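Long-range contacts in protein (aminopeptidase) (Ochrobactrum anthropi, PDB 1B65), which hydrolyses peptides from the amino end as an L-aminopeptidase and acts on D-alanyl esters and amides, using a variant of the Ntn hydrolase fold: residues V175-C180 / M340-D345; G196-V201 / E333-N338. One frame throughout, in Å; residues are numbered along the deposited sequence.

Overall arrangement
Both contacts rest on the long helix 322-342, and their centres lie about 13 Å apart. Contact 2 sets the helix turn 333-338 against strand 194-204, the outermost strand, within this chain, of the mixed six-stranded sheet. Contact 1 takes over at the helix's C-terminal end, where residues 340-345 meet the loop 175-180 that precedes strand 187-188. Along the chain the order is 175-180, 196-201, 333-338, 340-345, so the pairing of contact 2 falls between the two halves of contact 1. E177 joins them, its OE2 lying 3.0 Å from T197 N, a probable hydrogen bond. Helix, edge strand and loop thus form one buried unit within the DmpA hydrolase fold.

Contact 1 of 2, residues V175-C180 / M340-D345; sequences VQEGNC and MIAAED
A342, in the last turn of helix 322-342, directs its methyl group at the loop, and its CB lies 3.4 Å from E177 CB. The same methyl lies over the peptide linking E177 to G178, with G178 N 3.6 Å away. Beyond CB, the extended E177 chain carries its carboxylate to R11, in a salt bridge. The carbonyl of A342 reaches the loop through a bound water, which donates to A342 O at 2.9 Å and accepts from the backbone N of N179; A342 O also accepts from K9.

At A343 the chain leaves helical geometry, and here the backbones come closest, with G178 CA 4.0 Å from A343 CA. G178 has a positive phi (99°), and at its backbone angles a CB would strike its own preceding carbonyl and also collide with A342 O. The approach therefore depends on the missing side chain. A343 CB packs 3.7 Å from N179 OD1, an oxygen bonded in turn to K192.

E344 supplies the one direct hydrogen bond between the segments: N179 ND2 donates to E344 O at 3.0 Å with a nearly straight angle of 176°. N179 holds CG beside its backbone N, opposite the carbonyl carbon (chi1 -55°), which brings the amide up to E344. The acceptor lies in the amide plane, while the donor is tilted from the carbonyl plane. E344 OE1 receives bonds from two waters, the one held by A342 O and another that accepts from N179 ND2. The N179 amide is consequently fixed from both ends. N179 also centres an inverse gamma turn, closed by C180 N bonding to G178 O.

The loop lies against strands 36-43, through C180, and 194-204, through backbone bonds between G178 and T195, while the helix end meets strand 191-192 through M340 on F191 and A343 on K192.

Contact 2 of 2, residues G196-V201 / E333-N338; sequences GTASRV and EEAVVN
R200 and E334 form the polar link between strand and helix. E334 OE1 receives hydrogen bonds from R200 NH1 at 2.9 Å and from R200 NH2, whose position is less certain. Both are bent, the NH1 bond to 133°, because one oxygen lies at the guanidinium edge between two nitrogens. The planes of guanidinium and carboxylate stand 70° apart, and NH1 meets OE1 from above the carboxylate plane. R200 NH1 also donates to S199 O at 2.9 Å, a bond consistent with the bend of the chain at chi2. The carboxylate arm of E334 leaves the helix with CG opposite the backbone N (chi1 -179°) and runs past A198; its other oxygen, OE2, is taken by R13 and N27.

Nearer the start of the strand the packing is by small groups and backbone. A335 CB lies 3.8 Å from T197 CA, and A198 CB is 4.0 Å from E334 CG. G196 CA makes a CH···O contact of 3.3 Å to A335 O, a spacing that leaves no room for a CB there. T197 turns away, and its OG1 is satisfied by A213 and I29.

With both carboxylate oxygens occupied and two arginines gathered round it, the setting is consistent with E334 being ionised although buried.

Contact 1 of 2, residues V175-C180 / M340-D345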
loop_
_atom_site.group_PDB
_atom_site.type_symbol
_atom_site.label_atom_id
_atom_site.label_comp_id
_atom_site.label_asym_id
_atom_site.label_seq_id
_atom_site.Cartn_x
_atom_site.Cartn_y
_atom_site.Cartn_z
ATOM N N VAL A 175 5.400 14.395 -31.661
ATOM C CA VAL A 175 4.258 14.725 -30.789
ATOM C C VAL A 175 4.237 16.220 -30.530
ATOM O O VAL A 175 5.249 16.779 -30.112
ATOM C CB VAL A 175 4.395 13.941 -29.481
ATOM C CG1 VAL A 175 3.392 14.321 -28.397
ATOM C CG2 VAL A 175 4.286 12.438 -29.777
ATOM N N GLN A 176 3.071 16.807 -30.689
ATOM C CA GLN A 176 2.851 18.214 -30.384
ATOM C C GLN A 176 3.011 18.469 -28.899
ATOM O O GLN A 176 2.686 17.600 -28.101
ATOM C CB GLN A 176 1.408 18.584 -30.803
ATOM C CG GLN A 176 1.139 20.072 -30.655
ATOM C CD GLN A 176 -0.274 20.459 -31.058
ATOM O OE1 GLN A 176 -1.107 19.596 -31.340
ATOM N NE2 GLN A 176 -0.543 21.753 -31.078
ATOM N N GLU A 177 3.560 19.627 -28.516
ATOM C CA GLU A 177 3.744 19.954 -27.110
ATOM C C GLU A 177 3.178 21.329 -26.775
ATOM O O GLU A 177 2.882 22.165 -27.656
ATOM C CB GLU A 177 5.228 19.970 -26.673
ATOM C CG GLU A 177 5.871 18.584 -26.853
ATOM C CD GLU A 177 7.361 18.661 -26.593
ATOM O OE1 GLU A 177 8.036 19.454 -27.309
ATOM O OE2 GLU A 177 7.901 18.011 -25.702
ATOM N N GLY A 178 3.037 21.577 -25.475
ATOM C CA GLY A 178 2.639 22.954 -25.084
ATOM C C GLY A 178 1.141 23.010 -24.808
ATOM O O GLY A 178 0.580 22.165 -24.100
ATOM N N ASN A 179 0.482 23.985 -25.475
ATOM C CA ASN A 179 -0.946 24.167 -25.253
ATOM C C ASN A 179 -1.747 23.216 -26.112
ATOM O O ASN A 179 -2.382 23.669 -27.082
ATOM C CB ASN A 179 -1.411 25.609 -25.518
ATOM C CG ASN A 179 -0.645 26.637 -24.722
ATOM O OD1 ASN A 179 0.044 26.335 -23.793
ATOM N ND2 ASN A 179 -0.753 27.907 -25.148
ATOM N N CYS A 180 -1.756 21.913 -25.778
ATOM C CA CYS A 180 -2.509 20.987 -26.608
ATOM C C CYS A 180 -3.063 19.833 -25.774
ATOM O O CYS A 180 -2.467 19.499 -24.751
ATOM C CB CYS A 180 -1.631 20.419 -27.735
ATOM S SG CYS A 180 -0.124 19.579 -27.159
ATOM N N MET A 340 7.178 23.667 -20.907
ATOM C CA MET A 340 7.290 25.103 -20.659
ATOM C C MET A 340 7.831 25.826 -21.895
ATOM O O MET A 340 7.370 26.940 -22.175
ATOM C CB MET A 340 8.254 25.354 -19.502
ATOM C CG MET A 340 7.649 24.799 -18.209
ATOM S SD MET A 340 8.821 25.150 -16.871
ATOM C CE MET A 340 8.551 26.851 -16.560
ATOM N N ILE A 341 8.777 25.184 -22.571
ATOM C CA ILE A 341 9.348 25.828 -23.788
ATOM C C ILE A 341 8.335 25.889 -24.916
ATOM O O ILE A 341 8.370 26.856 -25.710
ATOM C CB ILE A 341 10.596 25.029 -24.204
ATOM C CG1 ILE A 341 11.723 25.161 -23.178
ATOM C CG2 ILE A 341 11.104 25.437 -25.616
ATOM C CD1 ILE A 341 11.932 26.565 -22.636
ATOM N N ALA A 342 7.519 24.834 -25.075
ATOM C CA ALA A 342 6.557 24.748 -26.139
ATOM C C ALA A 342 5.317 25.606 -25.879
ATOM O O ALA A 342 4.594 25.873 -26.858
ATOM C CB ALA A 342 6.066 23.300 -26.341
ATOM N N ALA A 343 5.016 25.923 -24.624
ATOM C CA ALA A 343 3.801 26.668 -24.289
ATOM C C ALA A 343 3.807 28.102 -24.819
ATOM O O ALA A 343 4.852 28.695 -25.076
ATOM C CB ALA A 343 3.584 26.755 -22.769
ATOM N N GLU A 344 2.614 28.648 -25.015
ATOM C CA GLU A 344 2.414 30.031 -25.429
ATOM C C GLU A 344 1.522 30.761 -24.425
ATOM O O GLU A 344 0.644 30.145 -23.802
ATOM C CB GLU A 344 1.689 30.062 -26.789
ATOM C CG GLU A 344 2.537 29.378 -27.869
ATOM C CD GLU A 344 1.698 28.967 -29.064
ATOM O OE1 GLU A 344 0.777 28.119 -28.902
ATOM O OE2 GLU A 344 1.965 29.485 -30.167
ATOM N N ASP A 345 1.661 32.097 -24.383
ATOM C CA ASP A 345 0.836 32.888 -23.478
ATOM C C ASP A 345 -0.627 32.570 -23.675
ATOM O O ASP A 345 -1.064 32.340 -24.808
ATOM C CB ASP A 345 1.022 34.388 -23.740
ATOM C CG ASP A 345 2.362 34.892 -23.287
ATOM O OD1 ASP A 345 3.355 34.156 -23.186
ATOM O OD2 ASP A 345 2.407 36.134 -23.002
HETATM O O HOH W 1 1.751 25.807 -27.180
HETATM O O HOH W 2 -1.927 28.594 -27.756
#

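Contact 2 of 2, residues G196-V201 / E333-N338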
loop_
_atom_site.group_PDB
_atom_site.type_symbol
_atom_site.label_atom_id
_atom_site.label_comp_id
_atom_site.label_asym_id
_atom_site.label_seq_id
_atom_site.Cartn_x
_atom_site.Cartn_y
_atom_site.Cartn_z
ATOM N N GLY A 196 4.167 17.811 -22.367
ATOM C CA GLY A 196 5.591 17.709 -22.724
ATOM C C GLY A 196 5.971 16.231 -22.890
ATOM O O GLY A 196 5.354 15.368 -22.267
ATOM N N THR A 197 7.017 16.002 -23.708
ATOM C CA THR A 197 7.391 14.579 -23.888
ATOM C C THR A 197 8.884 14.476 -24.137
ATOM O O THR A 197 9.528 15.472 -24.519
ATOM C CB THR A 197 6.506 13.955 -24.965
ATOM O OG1 THR A 197 6.748 12.531 -25.042
ATOM C CG2 THR A 197 6.769 14.512 -26.380
ATOM N N ALA A 198 9.469 13.316 -23.906
ATOM C CA ALA A 198 10.906 13.091 -24.142
ATOM C C ALA A 198 11.123 11.581 -24.136
ATOM O O ALA A 198 10.247 10.841 -23.626
ATOM C CB ALA A 198 11.770 13.705 -23.034
ATOM N N SER A 199 12.294 11.170 -24.606
ATOM C CA SER A 199 12.635 9.747 -24.544
ATOM C C SER A 199 14.141 9.568 -24.345
ATOM O O SER A 199 14.966 10.468 -24.542
ATOM C CB SER A 199 12.216 8.966 -25.802
ATOM O OG SER A 199 12.978 9.454 -26.942
ATOM N N ARG A 200 14.489 8.329 -23.960
ATOM C CA ARG A 200 15.885 7.981 -23.775
ATOM C C ARG A 200 16.066 6.555 -24.293
ATOM O O ARG A 200 15.153 5.737 -24.125
ATOM C CB ARG A 200 16.376 8.009 -22.332
ATOM C CG ARG A 200 16.451 9.373 -21.649
ATOM C CD ARG A 200 17.498 10.227 -22.377
ATOM N NE ARG A 200 17.716 11.494 -21.660
ATOM C CZ ARG A 200 16.936 12.547 -21.870
ATOM N NH1 ARG A 200 15.922 12.528 -22.734
ATOM N NH2 ARG A 200 17.196 13.674 -21.171
ATOM N N VAL A 201 17.254 6.248 -24.818
ATOM C CA VAL A 201 17.477 4.844 -25.225
ATOM C C VAL A 201 18.583 4.318 -24.335
ATOM O O VAL A 201 19.570 5.061 -24.067
ATOM C CB VAL A 201 17.813 4.767 -26.720
ATOM C CG1 VAL A 201 18.330 3.423 -27.173
ATOM C CG2 VAL A 201 16.580 5.141 -27.535
ATOM N N GLU A 333 12.233 14.987 -16.312
ATOM C CA GLU A 333 12.687 16.360 -16.224
ATOM C C GLU A 333 12.668 17.045 -17.595
ATOM O O GLU A 333 12.158 18.167 -17.688
ATOM C CB GLU A 333 14.122 16.428 -15.702
ATOM C CG GLU A 333 14.640 17.851 -15.575
ATOM C CD GLU A 333 16.097 17.889 -15.146
ATOM O OE1 GLU A 333 16.753 16.848 -15.194
ATOM O OE2 GLU A 333 16.601 18.949 -14.747
ATOM N N GLU A 334 13.180 16.360 -18.642
ATOM C CA GLU A 334 13.114 17.013 -19.956
ATOM C C GLU A 334 11.706 17.185 -20.488
ATOM O O GLU A 334 11.390 18.228 -21.116
ATOM C CB GLU A 334 14.013 16.245 -20.947
ATOM C CG GLU A 334 13.982 16.927 -22.349
ATOM C CD GLU A 334 15.054 16.316 -23.236
ATOM O OE1 GLU A 334 15.783 15.385 -22.885
ATOM O OE2 GLU A 334 15.233 16.819 -24.380
ATOM N N ALA A 335 10.749 16.314 -20.236
ATOM C CA ALA A 335 9.368 16.429 -20.660
ATOM C C ALA A 335 8.719 17.651 -19.996
ATOM O O ALA A 335 8.043 18.424 -20.667
ATOM C CB ALA A 335 8.613 15.122 -20.331
ATOM N N VAL A 336 8.992 17.871 -18.697
ATOM C CA VAL A 336 8.472 19.059 -18.027
ATOM C C VAL A 336 9.038 20.348 -18.650
ATOM O O VAL A 336 8.280 21.283 -18.961
ATOM C CB VAL A 336 8.777 19.012 -16.530
ATOM C CG1 VAL A 336 8.461 20.340 -15.834
ATOM C CG2 VAL A 336 7.921 17.921 -15.823
ATOM N N VAL A 337 10.354 20.394 -18.852
ATOM C CA VAL A 337 10.958 21.598 -19.437
ATOM C C VAL A 337 10.463 21.800 -20.863
ATOM O O VAL A 337 10.070 22.904 -21.279
ATOM C CB VAL A 337 12.493 21.587 -19.322
ATOM C CG1 VAL A 337 13.049 22.877 -19.937
ATOM C CG2 VAL A 337 12.901 21.570 -17.835
ATOM N N ASN A 338 10.338 20.716 -21.654
ATOM C CA ASN A 338 9.806 20.839 -23.006
ATOM C C ASN A 338 8.420 21.449 -22.987
ATOM O O ASN A 338 8.101 22.274 -23.884
ATOM C CB ASN A 338 9.731 19.424 -23.660
ATOM C CG ASN A 338 10.995 19.040 -24.380
ATOM O OD1 ASN A 338 11.226 17.841 -24.703
ATOM N ND2 ASN A 338 11.893 19.983 -24.624
#